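Local coordinates for protein berberine bridge enzyme-like 28 (Arabidopsis thaliana, PDB 5D79) that is a secreted FAD-dependent oxidoreductase of the berberine bridge enzyme-like family, involved in adaptation to salt stress, at residues A[138-143]-A[162-167]; A[145-150]-A[242-247]. All coordinates share one frame; numbering follows the deposited sequence.

In the fold
Both contacts belong to the PCMH-type FAD-binding domain and reach the same antiparallel sheet. Their centres are about 12 Å apart. Contact 1 lies at the surface, its centre about 24 Å from the centre of the chain. Contact 2 is buried, its centre about 16 Å from that of the chain. Strands 136-139 and 144-148 form a hairpin. Its turn packs in contact 1, and its second strand pairs with strand 238-248 in contact 2. The two contacts touch directly: Arg143 O lies 2.9 Å from Leu246 N, a probable hydrogen bond, and Leu167 CD2 is 3.5 Å from Val247 O. Only contact 2 reaches the cofactor, with Thr149 CB 3.5 Å from N6A of the FAD adenine.

Contact 1. Residues A[138-143]-A[162-167]; sequences LDVDNR and KTTKSL
No hydrogen bond crosses between these segments; two methyls of Val140 make most of the contact, reaching three residues. Val140 lies in the turn of the beta-hairpin formed by strands 136-139 and 144-148, in the PCMH-type FAD-binding domain. The turn packs against the C-terminal part of helix 153-163 and the chain that follows. Val140 CG1 is anti to the backbone N (chi1 -159°), which turns it toward two methyls at once. Val140 CG1 lies 3.6 Å from both Thr164 CG2 and Leu167 CD1. Val140 CG2 meets Thr163 CG2 at 3.6 Å, methyl to methyl. Thr163 OG1 is hydrogen-bonded back into its own helix, to Glu159 O. Thr164 uses its other branch for an ST turn. Thr164 OG1 accepts from Ser166 N at 3.2 Å, and the bond is nearly straight (169°). With an alanine in place of Thr164, Val140 CG1 would probably lose its methyl partner there and the Ser166 N-H would be left without this acceptor. Within the hairpin, Asp139 forms an Asx motif. Asp139 OD1 is met by Asn142 N at 3.0 Å, from above the carboxylate plane, while Asp139 OD2 accepts from Asn142 ND2 at 3.2 Å. Arg143 is extended from CG to NE and crosses the Leu167 side chain at about a right angle. Arg143 NE makes a salt bridge with Asp248 OD1 and also lies 3.9 Å from Leu167 CD2.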
ATOM      1  N   LEU A 138     -18.153   1.560  13.312  1.00 21.54           N
ATOM      2  CA  LEU A 138     -18.375   2.891  12.774  1.00 21.17           C
ATOM      3  C   LEU A 138     -19.426   3.651  13.568  1.00 22.13           C
ATOM      4  O   LEU A 138     -20.261   3.059  14.251  1.00 30.42           O
ATOM      5  CB  LEU A 138     -18.805   2.803  11.313  1.00 23.68           C
ATOM      6  CG  LEU A 138     -17.973   1.843  10.469  1.00 20.77           C
ATOM      7  CD1 LEU A 138     -18.556   1.750   9.065  1.00 22.31           C
ATOM      8  CD2 LEU A 138     -16.521   2.293  10.447  1.00 19.06           C
ATOM      9  N   ASP A 139     -19.378   4.970  13.469  1.00 22.02           N
ATOM     10  CA  ASP A 139     -20.419   5.839  14.003  1.00 32.81           C
ATOM     11  C   ASP A 139     -20.915   6.681  12.835  1.00 32.90           C
ATOM     12  O   ASP A 139     -20.449   7.804  12.637  1.00 34.42           O
ATOM     13  CB  ASP A 139     -19.868   6.708  15.146  1.00 33.06           C
ATOM     14  CG  ASP A 139     -20.889   7.716  15.698  1.00 38.31           C
ATOM     15  OD1 ASP A 139     -21.924   7.989  15.053  1.00 40.13           O
ATOM     16  OD2 ASP A 139     -20.631   8.264  16.792  1.00 42.21           O
ATOM     17  N   VAL A 140     -21.851   6.148  12.056  1.00 28.89           N
ATOM     18  CA  VAL A 140     -22.171   6.773  10.775  1.00 30.01           C
ATOM     19  C   VAL A 140     -22.685   8.211  10.946  1.00 32.13           C
ATOM     20  O   VAL A 140     -22.451   9.061  10.087  1.00 30.98           O
ATOM     21  CB  VAL A 140     -23.197   5.938   9.983  1.00 33.80           C
ATOM     22  CG1 VAL A 140     -23.138   6.279   8.517  1.00 30.92           C
ATOM     23  CG2 VAL A 140     -22.903   4.467  10.155  1.00 40.80           C
ATOM     24  N   ASP A 141     -23.352   8.497  12.065  1.00 37.91           N
ATOM     25  CA  ASP A 141     -23.962   9.818  12.269  1.00 41.04           C
ATOM     26  C   ASP A 141     -22.899  10.863  12.612  1.00 37.91           C
ATOM     27  O   ASP A 141     -23.028  12.034  12.244  1.00 35.82           O
ATOM     28  CB  ASP A 141     -25.033   9.773  13.369  1.00 47.79           C
ATOM     29  CG  ASP A 141     -26.192   8.819  13.045  1.00 51.86           C
ATOM     30  OD1 ASP A 141     -26.548   8.658  11.850  1.00 49.50           O
ATOM     31  OD2 ASP A 141     -26.750   8.233  14.001  1.00 54.30           O
ATOM     32  N   ASN A 142     -21.845  10.427  13.300  1.00 33.98           N
ATOM     33  CA  ASN A 142     -20.719  11.302  13.608  1.00 34.14           C
ATOM     34  C   ASN A 142     -19.529  11.132  12.654  1.00 34.97           C
ATOM     35  O   ASN A 142     -18.476  11.746  12.854  1.00 34.51           O
ATOM     36  CB  ASN A 142     -20.273  11.084  15.048  1.00 39.29           C
ATOM     37  CG  ASN A 142     -21.133  11.847  16.032  1.00 48.58           C
ATOM     38  OD1 ASN A 142     -21.750  12.859  15.677  1.00 54.07           O
ATOM     39  ND2 ASN A 142     -21.183  11.375  17.272  1.00 49.11           N
ATOM     40  N   ARG A 143     -19.713  10.307  11.621  1.00 32.28           N
ATOM     41  CA  ARG A 143     -18.741  10.131  10.534  1.00 28.67           C
ATOM     42  C   ARG A 143     -17.365   9.718  11.010  1.00 24.04           C
ATOM     43  O   ARG A 143     -16.356  10.211  10.519  1.00 19.18           O
ATOM     44  CB  ARG A 143     -18.621  11.413   9.709  1.00 30.95           C
ATOM     45  CG  ARG A 143     -19.847  11.699   8.876  1.00 37.82           C
ATOM     46  CD  ARG A 143     -19.748  13.035   8.176  1.00 47.10           C
ATOM     47  NE  ARG A 143     -20.910  13.272   7.328  1.00 52.23           N
ATOM     48  CZ  ARG A 143     -22.156  13.364   7.782  1.00 57.07           C
ATOM     49  NH1 ARG A 143     -22.414  13.231   9.081  1.00 55.76           N
ATOM     50  NH2 ARG A 143     -23.147  13.579   6.930  1.00 61.90           N
ATOM     51  N   LYS A 162     -22.386  -1.303   3.169  1.00 24.29           N
ATOM     52  CA  LYS A 162     -23.615  -2.018   3.541  1.00 23.50           C
ATOM     53  C   LYS A 162     -24.513  -1.200   4.473  1.00 26.29           C
ATOM     54  O   LYS A 162     -25.704  -1.482   4.585  1.00 20.52           O
ATOM     55  CB  LYS A 162     -23.276  -3.347   4.218  1.00 23.43           C
ATOM     56  CG  LYS A 162     -22.694  -4.380   3.299  1.00 18.78           C
ATOM     57  CD  LYS A 162     -23.789  -5.098   2.555  1.00 19.40           C
ATOM     58  CE  LYS A 162     -24.678  -5.880   3.517  1.00 20.75           C
ATOM     59  NZ  LYS A 162     -25.748  -6.611   2.797  1.00 21.45           N
ATOM     60  N   THR A 163     -23.926  -0.194   5.132  1.00 28.27           N
ATOM     61  CA  THR A 163     -24.601   0.634   6.140  1.00 26.74           C
ATOM     62  C   THR A 163     -25.152   1.942   5.581  1.00 21.53           C
ATOM     63  O   THR A 163     -26.260   2.350   5.911  1.00 21.01           O
ATOM     64  CB  THR A 163     -23.650   0.996   7.305  1.00 31.03           C
ATOM     65  OG1 THR A 163     -23.027  -0.188   7.824  1.00 33.69           O
ATOM     66  CG2 THR A 163     -24.415   1.704   8.417  1.00 31.58           C
ATOM     67  N   THR A 164     -24.353   2.607   4.757  1.00 21.59           N
ATOM     68  CA  THR A 164     -24.756   3.868   4.154  1.00 21.99           C
ATOM     69  C   THR A 164     -24.180   3.995   2.768  1.00 17.75           C
ATOM     70  O   THR A 164     -23.088   3.513   2.511  1.00 25.84           O
ATOM     71  CB  THR A 164     -24.302   5.076   4.970  1.00 23.74           C
ATOM     72  OG1 THR A 164     -24.742   6.272   4.316  1.00 25.42           O
ATOM     73  CG2 THR A 164     -22.782   5.101   5.109  1.00 22.96           C
ATOM     74  N   LYS A 165     -24.921   4.648   1.879  1.00 18.95           N
ATOM     75  CA  LYS A 165     -24.455   4.886   0.520  1.00 19.85           C
ATOM     76  C   LYS A 165     -23.844   6.292   0.343  1.00 25.34           C
ATOM     77  O   LYS A 165     -23.311   6.622  -0.721  1.00 23.31           O
ATOM     78  CB  LYS A 165     -25.610   4.683  -0.463  1.00 19.99           C
ATOM     79  CG  LYS A 165     -26.322   3.360  -0.300  1.00 20.40           C
ATOM     80  CD  LYS A 165     -25.392   2.180  -0.593  1.00 21.43           C
ATOM     81  CE  LYS A 165     -26.098   0.847  -0.388  1.00 18.12           C
ATOM     82  NZ  LYS A 165     -25.152  -0.301  -0.348  1.00 22.73           N
ATOM     83  N   SER A 166     -23.912   7.118   1.380  1.00 25.78           N
ATOM     84  CA  SER A 166     -23.453   8.496   1.260  1.00 26.13           C
ATOM     85  C   SER A 166     -22.111   8.758   1.969  1.00 26.08           C
ATOM     86  O   SER A 166     -21.688   9.904   2.095  1.00 24.79           O
ATOM     87  CB  SER A 166     -24.528   9.453   1.795  1.00 24.65           C
ATOM     88  OG  SER A 166     -24.792   9.228   3.169  1.00 26.80           O
ATOM     89  N   LEU A 167     -21.446   7.703   2.427  1.00 15.88           N
ATOM     90  CA  LEU A 167     -20.127   7.846   3.030  1.00 15.34           C
ATOM     91  C   LEU A 167     -19.141   6.870   2.418  1.00 19.23           C
ATOM     92  O   LEU A 167     -19.529   5.847   1.854  1.00 17.34           O
ATOM     93  CB  LEU A 167     -20.177   7.631   4.541  1.00 24.82           C
ATOM     94  CG  LEU A 167     -20.881   8.659   5.427  1.00 22.50           C
ATOM     95  CD1 LEU A 167     -20.659   8.304   6.893  1.00 20.45           C
ATOM     96  CD2 LEU A 167     -20.401  10.055   5.127  1.00 18.82           C
TER

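Contact 2. Residues A[145-150]-A[242-247]; sequences GWVQTG and WKVKLV. With FAD (flavin-adenine dinucleotide), chain E; PO4 (phosphate ion), chain D.
Lys243 lies across one face of the Trp146 indole. Lys243 CB sits over the centre of the six-membered ring of Trp146, 3.5 Å from the centroid and 9° off the normal, a CH-pi contact. The lysine leaves the backbone with CG anti to N (chi1 -168°) and stays extended. This carries Lys243 CD to 3.4 Å from Trp146 NE1, and NZ on to a water. The water lies at the indole edge, in the ring plane. It accepts from Lys243 NZ at 2.7 Å and weakly from Trp146 NE1. A phosphate ion, probably from the crystallisation liquor, lies on the opposite face of the indole toward its rim. Gln148 NE2 makes two weak hydrogen bonds to it, to O3 and O4.

Trp146 and Lys243 form a non-hydrogen-bonded pair of antiparallel strands 144-148 and 238-248, in the sheet of the PCMH-type FAD-binding domain. A hydrogen-bonded pair flanks them on each side. Gly145 and Val244 exchange two backbone bonds, the shorter from Val244 N to Gly145 O at 2.8 Å. Val147 and Trp242 also exchange two, with Val147 N to Trp242 O at 2.7 Å. On the other sheet face Val147 CG2 touches Val244 CG1 at 3.8 Å. The Trp242 ring lies on this face too. Thr149 CG2 comes over the five-membered ring of Trp242, 4.2 Å from the centroid.

Further out, Trp242 NE1 is hydrogen-bonded to Val179 O, and its ring meets that of Phe183. Thr149 belongs to the FAD pocket. Its OG1 is hydrogen-bonded to Ile239 O, a carbonyl oxygen that is also hydrogen-bonded to FAD.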
ATOM      1  N   GLY A 145     -15.119   6.083  12.878  1.00 22.17           N
ATOM      2  CA  GLY A 145     -15.178   4.683  13.227  1.00 24.85           C
ATOM      3  C   GLY A 145     -13.837   4.234  13.734  1.00 18.39           C
ATOM      4  O   GLY A 145     -12.812   4.780  13.353  1.00 17.61           O
ATOM      5  N   TRP A 146     -13.830   3.241  14.601  1.00 19.17           N
ATOM      6  CA  TRP A 146     -12.562   2.641  14.968  1.00 26.87           C
ATOM      7  C   TRP A 146     -12.338   1.389  14.130  1.00 27.20           C
ATOM      8  O   TRP A 146     -13.259   0.603  13.889  1.00 27.90           O
ATOM      9  CB  TRP A 146     -12.515   2.332  16.459  1.00 20.26           C
ATOM     10  CG  TRP A 146     -12.175   3.530  17.282  1.00 21.82           C
ATOM     11  CD1 TRP A 146     -13.051   4.415  17.855  1.00 22.83           C
ATOM     12  CD2 TRP A 146     -10.863   3.987  17.625  1.00 26.32           C
ATOM     13  NE1 TRP A 146     -12.363   5.394  18.539  1.00 24.21           N
ATOM     14  CE2 TRP A 146     -11.017   5.157  18.410  1.00 28.25           C
ATOM     15  CE3 TRP A 146      -9.568   3.526  17.342  1.00 25.96           C
ATOM     16  CZ2 TRP A 146      -9.921   5.868  18.918  1.00 26.17           C
ATOM     17  CZ3 TRP A 146      -8.483   4.234  17.848  1.00 26.84           C
ATOM     18  CH2 TRP A 146      -8.668   5.391  18.626  1.00 27.23           C
ATOM     19  N   VAL A 147     -11.116   1.225  13.646  1.00 21.42           N
ATOM     20  CA  VAL A 147     -10.802   0.093  12.795  1.00 23.27           C
ATOM     21  C   VAL A 147      -9.551  -0.602  13.292  1.00 20.47           C
ATOM     22  O   VAL A 147      -8.450  -0.073  13.145  1.00 20.00           O
ATOM     23  CB  VAL A 147     -10.588   0.519  11.328  1.00 22.09           C
ATOM     24  CG1 VAL A 147     -10.610  -0.719  10.406  1.00 21.13           C
ATOM     25  CG2 VAL A 147     -11.637   1.545  10.912  1.00 19.14           C
ATOM     26  N   GLN A 148      -9.727  -1.781  13.880  1.00 21.29           N
ATOM     27  CA  GLN A 148      -8.604  -2.585  14.337  1.00 19.93           C
ATOM     28  C   GLN A 148      -7.728  -2.991  13.161  1.00 23.06           C
ATOM     29  O   GLN A 148      -8.224  -3.347  12.091  1.00 22.37           O
ATOM     30  CB  GLN A 148      -9.085  -3.821  15.086  1.00 20.97           C
ATOM     31  CG  GLN A 148      -9.857  -3.514  16.348  1.00 21.39           C
ATOM     32  CD  GLN A 148      -9.885  -4.697  17.301  1.00 23.63           C
ATOM     33  OE1 GLN A 148      -9.978  -5.838  16.876  1.00 24.28           O
ATOM     34  NE2 GLN A 148      -9.783  -4.424  18.593  1.00 24.15           N
ATOM     35  N   THR A 149      -6.419  -2.948  13.379  1.00 23.00           N
ATOM     36  CA  THR A 149      -5.436  -3.046  12.300  1.00 24.82           C
ATOM     37  C   THR A 149      -5.346  -4.404  11.587  1.00 29.68           C
ATOM     38  O   THR A 149      -4.647  -4.530  10.577  1.00 28.91           O
ATOM     39  CB  THR A 149      -4.043  -2.697  12.838  1.00 20.93           C
ATOM     40  OG1 THR A 149      -3.839  -3.382  14.080  1.00 18.07           O
ATOM     41  CG2 THR A 149      -3.932  -1.187  13.056  1.00 21.10           C
ATOM     42  N   GLY A 150      -6.042  -5.415  12.105  1.00 32.42           N
ATOM     43  CA  GLY A 150      -6.068  -6.715  11.462  1.00 29.06           C
ATOM     44  C   GLY A 150      -7.073  -6.758  10.329  1.00 25.03           C
ATOM     45  O   GLY A 150      -7.121  -7.725   9.566  1.00 24.95           O
ATOM     46  N   TRP A 242      -7.115   2.131  14.218  1.00 23.12           N
ATOM     47  CA  TRP A 242      -7.208   3.460  13.610  1.00 22.00           C
ATOM     48  C   TRP A 242      -8.555   4.066  13.953  1.00 22.16           C
ATOM     49  O   TRP A 242      -9.567   3.360  13.944  1.00 22.14           O
ATOM     50  CB  TRP A 242      -7.088   3.422  12.080  1.00 17.73           C
ATOM     51  CG  TRP A 242      -5.848   2.839  11.497  1.00 17.54           C
ATOM     52  CD1 TRP A 242      -5.758   1.699  10.755  1.00 19.39           C
ATOM     53  CD2 TRP A 242      -4.525   3.385  11.557  1.00 19.19           C
ATOM     54  NE1 TRP A 242      -4.454   1.483  10.370  1.00 17.72           N
ATOM     55  CE2 TRP A 242      -3.678   2.505  10.846  1.00 19.79           C
ATOM     56  CE3 TRP A 242      -3.969   4.521  12.161  1.00 19.22           C
ATOM     57  CZ2 TRP A 242      -2.305   2.730  10.713  1.00 17.69           C
ATOM     58  CZ3 TRP A 242      -2.605   4.740  12.032  1.00 17.19           C
ATOM     59  CH2 TRP A 242      -1.788   3.844  11.314  1.00 16.50           C
ATOM     60  N   LYS A 243      -8.586   5.366  14.231  1.00 22.53           N
ATOM     61  CA  LYS A 243      -9.866   6.076  14.251  1.00 24.24           C
ATOM     62  C   LYS A 243      -9.984   6.869  12.965  1.00 20.39           C
ATOM     63  O   LYS A 243      -9.283   7.857  12.773  1.00 19.71           O
ATOM     64  CB  LYS A 243     -10.016   6.997  15.471  1.00 22.71           C
ATOM     65  CG  LYS A 243     -11.456   7.501  15.635  1.00 21.27           C
ATOM     66  CD  LYS A 243     -11.669   8.277  16.922  1.00 21.57           C
ATOM     67  CE  LYS A 243     -13.082   8.841  16.972  1.00 23.01           C
ATOM     68  NZ  LYS A 243     -13.475   9.241  18.361  1.00 24.50           N
ATOM     69  N   VAL A 244     -10.860   6.406  12.077  1.00 21.16           N
ATOM     70  CA  VAL A 244     -11.003   7.005  10.757  1.00 19.37           C
ATOM     71  C   VAL A 244     -12.040   8.125  10.722  1.00 21.74           C
ATOM     72  O   VAL A 244     -12.972   8.174  11.527  1.00 16.35           O
ATOM     73  CB  VAL A 244     -11.369   5.934   9.682  1.00 15.08           C
ATOM     74  CG1 VAL A 244     -10.295   4.872   9.603  1.00 17.60           C
ATOM     75  CG2 VAL A 244     -12.723   5.305   9.966  1.00 16.45           C
ATOM     76  N   LYS A 245     -11.842   9.044   9.785  1.00 22.64           N
ATOM     77  CA  LYS A 245     -12.837  10.047   9.463  1.00 21.31           C
ATOM     78  C   LYS A 245     -13.500   9.650   8.143  1.00 19.97           C
ATOM     79  O   LYS A 245     -12.834   9.534   7.118  1.00 24.25           O
ATOM     80  CB  LYS A 245     -12.195  11.436   9.366  1.00 21.71           C
ATOM     81  CG  LYS A 245     -13.185  12.570   9.300  1.00 23.23           C
ATOM     82  CD  LYS A 245     -14.072  12.561  10.530  1.00 24.99           C
ATOM     83  CE  LYS A 245     -15.394  13.233  10.252  1.00 25.84           C
ATOM     84  NZ  LYS A 245     -16.226  13.268  11.474  1.00 28.91           N
ATOM     85  N   LEU A 246     -14.807   9.416   8.174  1.00 19.52           N
ATOM     86  CA  LEU A 246     -15.546   9.040   6.968  1.00 21.07           C
ATOM     87  C   LEU A 246     -15.852  10.267   6.105  1.00 21.05           C
ATOM     88  O   LEU A 246     -16.174  11.329   6.622  1.00 23.00           O
ATOM     89  CB  LEU A 246     -16.837   8.307   7.340  1.00 20.17           C
ATOM     90  CG  LEU A 246     -16.659   7.018   8.164  1.00 20.73           C
ATOM     91  CD1 LEU A 246     -17.999   6.371   8.524  1.00 19.92           C
ATOM     92  CD2 LEU A 246     -15.729   6.007   7.470  1.00 19.80           C
ATOM     93  N   VAL A 247     -15.737  10.119   4.787  1.00 19.18           N
ATOM     94  CA  VAL A 247     -15.870  11.252   3.881  1.00 17.04           C
ATOM     95  C   VAL A 247     -17.147  11.121   3.077  1.00 18.73           C
ATOM     96  O   VAL A 247     -17.690  10.031   2.928  1.00 18.48           O
ATOM     97  CB  VAL A 247     -14.656  11.379   2.934  1.00 12.99           C
ATOM     98  CG1 VAL A 247     -13.383  11.647   3.742  1.00 12.84           C
ATOM     99  CG2 VAL A 247     -14.508  10.142   2.075  1.00 12.39           C
TER
HETATM  100  PA  FAD E 603       1.645  -6.329   5.742  1.00 19.33           P
HETATM  101  O1A FAD E 603       2.686  -7.186   5.066  1.00 16.53           O
HETATM  102  O2A FAD E 603       0.849  -7.083   6.781  1.00 22.48           O
HETATM  103  O5B FAD E 603       2.350  -5.015   6.364  1.00 21.27           O
HETATM  104  C5B FAD E 603       3.282  -4.252   5.610  1.00 21.66           C
HETATM  105  C4B FAD E 603       4.231  -3.434   6.496  1.00 19.79           C
HETATM  106  O4B FAD E 603       3.478  -2.751   7.482  1.00 17.36           O
HETATM  107  C3B FAD E 603       5.227  -4.331   7.218  1.00 21.02           C
HETATM  108  O3B FAD E 603       6.484  -3.701   7.342  1.00 17.24           O
HETATM  109  C2B FAD E 603       4.578  -4.533   8.576  1.00 24.69           C
HETATM  110  O2B FAD E 603       5.525  -4.788   9.598  1.00 24.27           O
HETATM  111  C1B FAD E 603       3.793  -3.239   8.775  1.00 18.46           C
HETATM  112  N9A FAD E 603       2.567  -3.385   9.589  1.00 16.91           N
HETATM  113  C8A FAD E 603       1.412  -4.076   9.298  1.00 16.45           C
HETATM  114  N7A FAD E 603       0.543  -3.915  10.329  1.00 16.40           N
HETATM  115  C5A FAD E 603       1.122  -3.133  11.271  1.00 17.79           C
HETATM  116  C6A FAD E 603       0.700  -2.653  12.512  1.00 18.31           C
HETATM  117  N6A FAD E 603      -0.573  -2.743  12.880  1.00 17.68           N
HETATM  118  N1A FAD E 603       1.543  -1.852  13.258  1.00 19.49           N
HETATM  119  C2A FAD E 603       2.791  -1.523  12.776  1.00 15.59           C
HETATM  120  N3A FAD E 603       3.204  -2.005  11.549  1.00 17.51           N
HETATM  121  C4A FAD E 603       2.389  -2.793  10.810  1.00 18.39           C
HETATM  122  N1  FAD E 603      -1.011   0.397  -1.957  1.00 18.24           N
HETATM  123  C2  FAD E 603      -1.600   1.576  -2.380  1.00 23.95           C
HETATM  124  O2  FAD E 603      -1.606   2.572  -1.647  1.00 15.93           O
HETATM  125  N3  FAD E 603      -2.203   1.626  -3.631  1.00 28.03           N
HETATM  126  C4  FAD E 603      -2.223   0.519  -4.464  1.00 25.29           C
HETATM  127  O4  FAD E 603      -2.866   0.567  -5.514  1.00 24.15           O
HETATM  128  C4X FAD E 603      -1.648  -0.674  -4.025  1.00 22.61           C
HETATM  129  N5  FAD E 603      -1.763  -1.838  -4.768  1.00 19.88           N
HETATM  130  C5X FAD E 603      -1.462  -3.057  -4.178  1.00 19.29           C
HETATM  131  C6  FAD E 603      -1.796  -4.261  -4.794  1.00 19.06           C
HETATM  132  C7  FAD E 603      -1.479  -5.481  -4.191  1.00 20.95           C
HETATM  133  C7M FAD E 603      -1.833  -6.770  -4.870  1.00 20.66           C
HETATM  134  C8  FAD E 603      -0.863  -5.501  -2.938  1.00 21.00           C
HETATM  135  C8M FAD E 603      -0.489  -6.796  -2.278  1.00 16.28           C
HETATM  136  C9  FAD E 603      -0.527  -4.300  -2.324  1.00 23.36           C
HETATM  137  C9A FAD E 603      -0.777  -3.081  -2.961  1.00 22.54           C
HETATM  138  N10 FAD E 603      -0.413  -1.881  -2.369  1.00 17.20           N
HETATM  139  C10 FAD E 603      -1.070  -0.728  -2.750  1.00 16.46           C
HETATM  140  C1' FAD E 603       0.616  -1.851  -1.282  1.00 11.40           C
HETATM  141  C2' FAD E 603       0.033  -1.992   0.112  1.00 14.78           C
HETATM  142  O2' FAD E 603      -0.740  -0.849   0.406  1.00 20.14           O
HETATM  143  C3' FAD E 603       1.197  -2.144   1.084  1.00 15.36           C
HETATM  144  O3' FAD E 603       1.848  -3.365   0.810  1.00 19.46           O
HETATM  145  C4' FAD E 603       0.738  -2.193   2.521  1.00 12.97           C
HETATM  146  O4' FAD E 603       1.789  -1.807   3.367  1.00 14.89           O
HETATM  147  C5' FAD E 603       0.390  -3.618   2.886  1.00 13.28           C
HETATM  148  O5' FAD E 603      -0.350  -3.610   4.085  1.00 15.51           O
HETATM  149  P   FAD E 603      -0.750  -5.028   4.716  1.00 18.14           P
HETATM  150  O1P FAD E 603      -1.268  -4.838   6.117  1.00 15.08           O
HETATM  151  O2P FAD E 603      -1.763  -5.737   3.851  1.00 13.22           O
HETATM  152  O3P FAD E 603       0.672  -5.779   4.582  1.00 22.20           O
HETATM  153  P   PO4 D 602     -10.463  -0.650  19.139  1.00 50.41           P
HETATM  154  O1  PO4 D 602     -10.480   0.156  17.864  1.00 54.89           O
HETATM  155  O2  PO4 D 602     -10.864   0.258  20.280  1.00 52.40           O
HETATM  156  O3  PO4 D 602     -11.427  -1.801  19.010  1.00 53.51           O
HETATM  157  O4  PO4 D 602      -9.080  -1.203  19.378  1.00 52.36           O
HETATM  158  O   HOH W   1     -15.028   7.141  18.875  1.00 31.90           O